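PDB 5JO8: CEP104 from Gallus gallus, which is a centriolar protein whose TOG domain, the fragment described here, probably binds tubulin or microtubules. Local coordinates for residues R81-A86 / T115-K120; L62-K67 / R85-L90. All coordinates share one frame; numbering follows the deposited sequence.

In the fold
Both contacts are buried, and both use helix 77-94 in the all-helical TOG domain, on the same side of the chain's centre with their own centres about 9 Å apart. Contact 1 pairs residues 81-86 with helix 100-121, and contact 2 pairs residues 85-90, further along the same helix, with helix 54-69. Neither contains a hydrogen bond across its segments. Their chemistry differs in detail: contact 1 is built round a tyrosine whose hydroxyl finds a backbone carbonyl of helix 77-94 just before the segment, whereas contact 2 is purely aliphatic, smaller in area, and brings its backbones closer together, consistent with an alanine facing a valine.

Contact 1 of 2, residues R81-A86 / T115-K120; sequences RNMLRA and TQYVPK
Tyr117 reaches across to Met83 and Leu84 in the antiparallel helix packing of the TOG domain, an array of HEAT-like helical repeats, while Val118 meets Leu84 beside it. The CB of Leu84 lies 3.9 Å from Tyr117 CE2, an oblique approach to the ring. From the same leucine, CD1 turns to the neighbouring residue and presses on Val118 CG2 at 3.5 Å, tighter than ordinary van der Waals contact. Met83 takes the far end of the tyrosine, crossing it at about a right angle: its CB is 3.7 Å from Tyr117 OH and its SD 4.0 Å from the same oxygen.

With CG anti to the backbone N (chi1 -176°), Tyr117 extends its ring towards helix 77-94. The phenol oxygen is hydrogen-bonded to the carbonyl O of Leu80, one residue before the segment, so this polar atom has a partner although the residue is buried. His121 packs edge-to-face with the ring, and Leu68 of helix 54-69 also touches Tyr117.

Further out, the backbone of 115-120 is irregular: the helix widens into a pi-type turn over 115-117 and kinks at Pro119, whose N makes no bond to the preceding turn. The two short axes cross at -160°, 11.5 Å apart at closest approach. Past the kink the helical bonding resumes, as Lys120 N donates to Gln116 O at 2.9 Å.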
loop_
_atom_site.group_PDB
_atom_site.type_symbol
_atom_site.label_atom_id
_atom_site.label_comp_id
_atom_site.label_asym_id
_atom_site.label_seq_id
_atom_site.Cartn_x
_atom_site.Cartn_y
_atom_site.Cartn_z
ATOM N N ARG A 81 -13.474 -1.668 -18.882
ATOM C CA ARG A 81 -12.993 -2.549 -17.809
ATOM C C ARG A 81 -11.728 -3.275 -18.229
ATOM O O ARG A 81 -10.764 -3.327 -17.475
ATOM C CB ARG A 81 -14.039 -3.608 -17.444
ATOM C CG ARG A 81 -15.132 -3.182 -16.488
ATOM C CD ARG A 81 -16.033 -4.381 -16.127
ATOM N NE ARG A 81 -16.862 -4.861 -17.241
ATOM C CZ ARG A 81 -18.076 -4.397 -17.537
ATOM N NH1 ARG A 81 -18.616 -3.420 -16.820
ATOM N NH2 ARG A 81 -18.751 -4.901 -18.566
ATOM N N ASN A 82 -11.738 -3.863 -19.419
ATOM C CA ASN A 82 -10.569 -4.587 -19.907
ATOM C C ASN A 82 -9.354 -3.669 -19.989
ATOM O O ASN A 82 -8.231 -4.079 -19.699
ATOM C CB ASN A 82 -10.847 -5.215 -21.273
ATOM C CG ASN A 82 -11.882 -6.305 -21.205
ATOM O OD1 ASN A 82 -12.111 -6.892 -20.145
ATOM N ND2 ASN A 82 -12.515 -6.589 -22.336
ATOM N N MET A 83 -9.582 -2.429 -20.392
ATOM C CA MET A 83 -8.495 -1.471 -20.476
ATOM C C MET A 83 -7.938 -1.145 -19.095
ATOM O O MET A 83 -6.726 -1.035 -18.932
ATOM C CB MET A 83 -8.960 -0.201 -21.170
ATOM C CG MET A 83 -7.834 0.746 -21.477
ATOM S SD MET A 83 -8.395 2.109 -22.511
ATOM C CE MET A 83 -9.030 1.221 -23.927
ATOM N N LEU A 84 -8.822 -0.982 -18.114
ATOM C CA LEU A 84 -8.387 -0.748 -16.742
ATOM C C LEU A 84 -7.563 -1.930 -16.271
ATOM O O LEU A 84 -6.508 -1.752 -15.663
ATOM C CB LEU A 84 -9.580 -0.541 -15.805
ATOM C CG LEU A 84 -9.252 -0.382 -14.311
ATOM C CD1 LEU A 84 -10.292 0.474 -13.634
ATOM C CD2 LEU A 84 -9.117 -1.721 -13.574
ATOM N N ARG A 85 -8.057 -3.143 -16.497
ATOM C CA ARG A 85 -7.346 -4.307 -16.004
ATOM C C ARG A 85 -5.971 -4.426 -16.655
ATOM O O ARG A 85 -4.986 -4.746 -15.988
ATOM C CB ARG A 85 -8.175 -5.574 -16.226
ATOM C CG ARG A 85 -9.562 -5.512 -15.601
ATOM C CD ARG A 85 -9.505 -5.548 -14.086
ATOM N NE ARG A 85 -10.831 -5.609 -13.461
ATOM C CZ ARG A 85 -11.352 -6.695 -12.898
ATOM N NH1 ARG A 85 -10.670 -7.832 -12.874
ATOM N NH2 ARG A 85 -12.561 -6.642 -12.353
ATOM N N ALA A 86 -5.884 -4.135 -17.943
ATOM C CA ALA A 86 -4.609 -4.198 -18.638
ATOM C C ALA A 86 -3.652 -3.115 -18.124
ATOM O O ALA A 86 -2.447 -3.348 -17.995
ATOM C CB ALA A 86 -4.815 -4.064 -20.145
ATOM N N THR A 115 -8.811 7.813 -9.299
ATOM C CA THR A 115 -9.465 9.067 -8.944
ATOM C C THR A 115 -10.192 9.735 -10.113
ATOM O O THR A 115 -11.036 10.608 -9.907
ATOM C CB THR A 115 -8.469 10.069 -8.322
ATOM O OG1 THR A 115 -7.535 10.508 -9.322
ATOM C CG2 THR A 115 -7.718 9.431 -7.140
ATOM N N GLN A 116 -9.898 9.306 -11.335
ATOM C CA GLN A 116 -10.499 9.946 -12.500
ATOM C C GLN A 116 -11.261 8.984 -13.396
ATOM O O GLN A 116 -12.422 9.221 -13.712
ATOM C CB GLN A 116 -9.439 10.671 -13.331
ATOM C CG GLN A 116 -8.771 11.813 -12.591
ATOM C CD GLN A 116 -7.799 12.577 -13.472
ATOM O OE1 GLN A 116 -8.192 13.191 -14.462
ATOM N NE2 GLN A 116 -6.528 12.517 -13.133
ATOM N N TYR A 117 -10.603 7.905 -13.801
ATOM C CA TYR A 117 -11.130 6.996 -14.821
ATOM C C TYR A 117 -12.339 6.200 -14.334
ATOM O O TYR A 117 -13.394 6.200 -14.979
ATOM C CB TYR A 117 -10.006 6.067 -15.255
ATOM C CG TYR A 117 -10.303 5.101 -16.379
ATOM C CD1 TYR A 117 -10.080 5.456 -17.703
ATOM C CD2 TYR A 117 -10.730 3.803 -16.108
ATOM C CE1 TYR A 117 -10.309 4.557 -18.735
ATOM C CE2 TYR A 117 -10.950 2.895 -17.124
ATOM C CZ TYR A 117 -10.746 3.280 -18.436
ATOM O OH TYR A 117 -10.952 2.351 -19.421
ATOM N N VAL A 118 -12.188 5.496 -13.221
ATOM C CA VAL A 118 -13.329 4.781 -12.650
ATOM C C VAL A 118 -14.564 5.668 -12.437
ATOM O O VAL A 118 -15.647 5.310 -12.907
ATOM C CB VAL A 118 -12.935 3.977 -11.395
ATOM C CG1 VAL A 118 -14.173 3.372 -10.741
ATOM C CG2 VAL A 118 -11.957 2.886 -11.772
ATOM N N PRO A 119 -14.415 6.840 -11.789
ATOM C CA PRO A 119 -15.604 7.691 -11.639
ATOM C C PRO A 119 -16.139 8.252 -12.952
ATOM O O PRO A 119 -17.365 8.332 -13.117
ATOM C CB PRO A 119 -15.107 8.851 -10.769
ATOM C CG PRO A 119 -13.910 8.353 -10.098
ATOM C CD PRO A 119 -13.278 7.356 -11.004
ATOM N N LYS A 120 -15.248 8.644 -13.860
ATOM C CA LYS A 120 -15.659 9.182 -15.165
ATOM C C LYS A 120 -16.580 8.198 -15.892
ATOM O O LYS A 120 -17.607 8.588 -16.465
ATOM C CB LYS A 120 -14.436 9.487 -16.044
ATOM C CG LYS A 120 -14.759 9.942 -17.477
ATOM C CD LYS A 120 -13.473 10.216 -18.257
ATOM C CE LYS A 120 -13.734 10.441 -19.747
ATOM N NZ LYS A 120 -12.451 10.604 -20.512
#

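Contact 2 of 2, residues L62-K67 / R85-L90; sequences LAVYKK and RAAIFL
Val64 divides its two methyl groups between Ala87 and Leu90, which stand three residues apart on the facing helix; the contact consists of these three buried aliphatic side chains. It joins helix 54-69 to helix 77-94, consecutive and roughly antiparallel helices of the helical array that makes up the TOG domain.

Along 85-90, Arg85 comes first and faces another part of the fold, forming a salt bridge with Glu127 of helix 125-142. Ala86 directs its CB towards 62-67 without touching it, and packs instead on Val40 and Phe41. At Ala87 the two helices meet. Its CB is 3.8 Å from Val64 CG1, the methyl that lies anti to the valine backbone N (chi1 171°). The single-carbon side chain is consistent with the close approach of the backbones here, with Val64 CA and Ala87 CA 6.8 Å apart. Ile88, next in line, belongs to a different face and touches Leu110, Cys131 and Lys134. Leu90 then brings the contact back to Val64: its CD1 lies 4.0 Å from Val64 CG2, and the two side chains cross obliquely. The helical turn that sets this residue beside Ala87 is held in part by Leu90 N donating to Ala86 O at 3.2 Å.

No polar atom takes part in the interface, which rests on van der Waals packing and the exclusion of water. Other helices extend the packing: Phe41 of helix 35-41 and Leu45 of helix 43-49 each touch both Val64 and Leu90, while helix 100-121 supplies Leu109 against Val64 and Ile113 against Ala87.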
loop_
_atom_site.group_PDB
_atom_site.type_symbol
_atom_site.label_atom_id
_atom_site.label_comp_id
_atom_site.label_asym_id
_atom_site.label_seq_id
_atom_site.Cartn_x
_atom_site.Cartn_y
_atom_site.Cartn_z
ATOM N N LEU A 62 3.278 6.430 -19.764
ATOM C CA LEU A 62 2.668 7.709 -20.106
ATOM C C LEU A 62 1.717 7.574 -21.295
ATOM O O LEU A 62 0.717 8.288 -21.374
ATOM C CB LEU A 62 3.746 8.766 -20.356
ATOM C CG LEU A 62 4.569 9.063 -19.097
ATOM C CD1 LEU A 62 5.649 10.101 -19.375
ATOM C CD2 LEU A 62 3.658 9.503 -17.947
ATOM N N ALA A 63 2.019 6.660 -22.209
ATOM C CA ALA A 63 1.117 6.411 -23.337
ATOM C C ALA A 63 -0.171 5.745 -22.873
ATOM O O ALA A 63 -1.247 6.024 -23.408
ATOM C CB ALA A 63 1.788 5.561 -24.410
ATOM N N VAL A 64 -0.059 4.862 -21.884
ATOM C CA VAL A 64 -1.230 4.218 -21.309
ATOM C C VAL A 64 -2.076 5.267 -20.612
ATOM O O VAL A 64 -3.301 5.268 -20.754
ATOM C CB VAL A 64 -0.832 3.075 -20.362
ATOM C CG1 VAL A 64 -2.049 2.552 -19.590
ATOM C CG2 VAL A 64 -0.168 1.961 -21.135
ATOM N N TYR A 65 -1.426 6.168 -19.881
ATOM C CA TYR A 65 -2.125 7.265 -19.235
ATOM C C TYR A 65 -2.911 8.064 -20.274
ATOM O O TYR A 65 -4.097 8.330 -20.100
ATOM C CB TYR A 65 -1.120 8.176 -18.511
ATOM C CG TYR A 65 -1.709 9.499 -18.076
ATOM C CD1 TYR A 65 -1.744 10.585 -18.953
ATOM C CD2 TYR A 65 -2.247 9.667 -16.806
ATOM C CE1 TYR A 65 -2.295 11.783 -18.583
ATOM C CE2 TYR A 65 -2.803 10.884 -16.424
ATOM C CZ TYR A 65 -2.813 11.933 -17.324
ATOM O OH TYR A 65 -3.363 13.140 -16.979
ATOM N N LYS A 66 -2.247 8.451 -21.357
ATOM C CA LYS A 66 -2.930 9.180 -22.421
ATOM C C LYS A 66 -4.098 8.394 -23.041
ATOM O O LYS A 66 -5.186 8.949 -23.252
ATOM C CB LYS A 66 -1.940 9.579 -23.509
ATOM C CG LYS A 66 -2.582 10.339 -24.658
ATOM C CD LYS A 66 -1.514 10.902 -25.571
ATOM C CE LYS A 66 -2.118 11.559 -26.798
ATOM N NZ LYS A 66 -2.912 12.761 -26.446
ATOM N N LYS A 67 -3.882 7.116 -23.335
ATOM C CA LYS A 67 -4.922 6.301 -23.974
ATOM C C LYS A 67 -6.165 6.209 -23.077
ATOM O O LYS A 67 -7.297 6.381 -23.541
ATOM C CB LYS A 67 -4.387 4.906 -24.314
ATOM C CG LYS A 67 -5.395 3.991 -25.024
ATOM C CD LYS A 67 -5.671 4.471 -26.434
ATOM C CE LYS A 67 -6.677 3.570 -27.138
ATOM N NZ LYS A 67 -6.196 2.163 -27.230
ATOM N N ARG A 85 -8.057 -3.143 -16.497
ATOM C CA ARG A 85 -7.346 -4.307 -16.004
ATOM C C ARG A 85 -5.971 -4.426 -16.655
ATOM O O ARG A 85 -4.986 -4.746 -15.988
ATOM C CB ARG A 85 -8.175 -5.574 -16.226
ATOM C CG ARG A 85 -9.562 -5.512 -15.601
ATOM C CD ARG A 85 -9.505 -5.548 -14.086
ATOM N NE ARG A 85 -10.831 -5.609 -13.461
ATOM C CZ ARG A 85 -11.352 -6.695 -12.898
ATOM N NH1 ARG A 85 -10.670 -7.832 -12.874
ATOM N NH2 ARG A 85 -12.561 -6.642 -12.353
ATOM N N ALA A 86 -5.884 -4.135 -17.943
ATOM C CA ALA A 86 -4.609 -4.198 -18.638
ATOM C C ALA A 86 -3.652 -3.115 -18.124
ATOM O O ALA A 86 -2.447 -3.348 -17.995
ATOM C CB ALA A 86 -4.815 -4.064 -20.145
ATOM N N ALA A 87 -4.188 -1.932 -17.851
ATOM C CA ALA A 87 -3.364 -0.841 -17.332
ATOM C C ALA A 87 -2.814 -1.189 -15.950
ATOM O O ALA A 87 -1.647 -0.932 -15.668
ATOM C CB ALA A 87 -4.168 0.458 -17.281
ATOM N N ILE A 88 -3.655 -1.786 -15.107
ATOM C CA ILE A 88 -3.250 -2.193 -13.764
ATOM C C ILE A 88 -2.187 -3.288 -13.826
ATOM O O ILE A 88 -1.255 -3.302 -13.020
ATOM C CB ILE A 88 -4.470 -2.557 -12.874
ATOM C CG1 ILE A 88 -5.304 -1.311 -12.538
ATOM C CG2 ILE A 88 -4.058 -3.306 -11.610
ATOM C CD1 ILE A 88 -4.592 -0.240 -11.668
ATOM N N PHE A 89 -2.306 -4.197 -14.785
ATOM C CA PHE A 89 -1.278 -5.205 -15.022
ATOM C C PHE A 89 0.087 -4.532 -15.236
ATOM O O PHE A 89 1.100 -4.937 -14.646
ATOM C CB PHE A 89 -1.657 -6.082 -16.240
ATOM C CG PHE A 89 -0.590 -7.068 -16.634
ATOM C CD1 PHE A 89 0.400 -6.722 -17.539
ATOM C CD2 PHE A 89 -0.570 -8.344 -16.087
ATOM C CE1 PHE A 89 1.398 -7.621 -17.883
ATOM C CE2 PHE A 89 0.425 -9.255 -16.442
ATOM C CZ PHE A 89 1.410 -8.881 -17.341
ATOM N N LEU A 90 0.115 -3.492 -16.066
ATOM C CA LEU A 90 1.360 -2.778 -16.341
ATOM C C LEU A 90 1.820 -1.954 -15.133
ATOM O O LEU A 90 3.014 -1.884 -14.856
ATOM C CB LEU A 90 1.227 -1.904 -17.595
ATOM C CG LEU A 90 0.980 -2.718 -18.871
ATOM C CD1 LEU A 90 0.752 -1.783 -20.058
ATOM C CD2 LEU A 90 2.133 -3.674 -19.171
#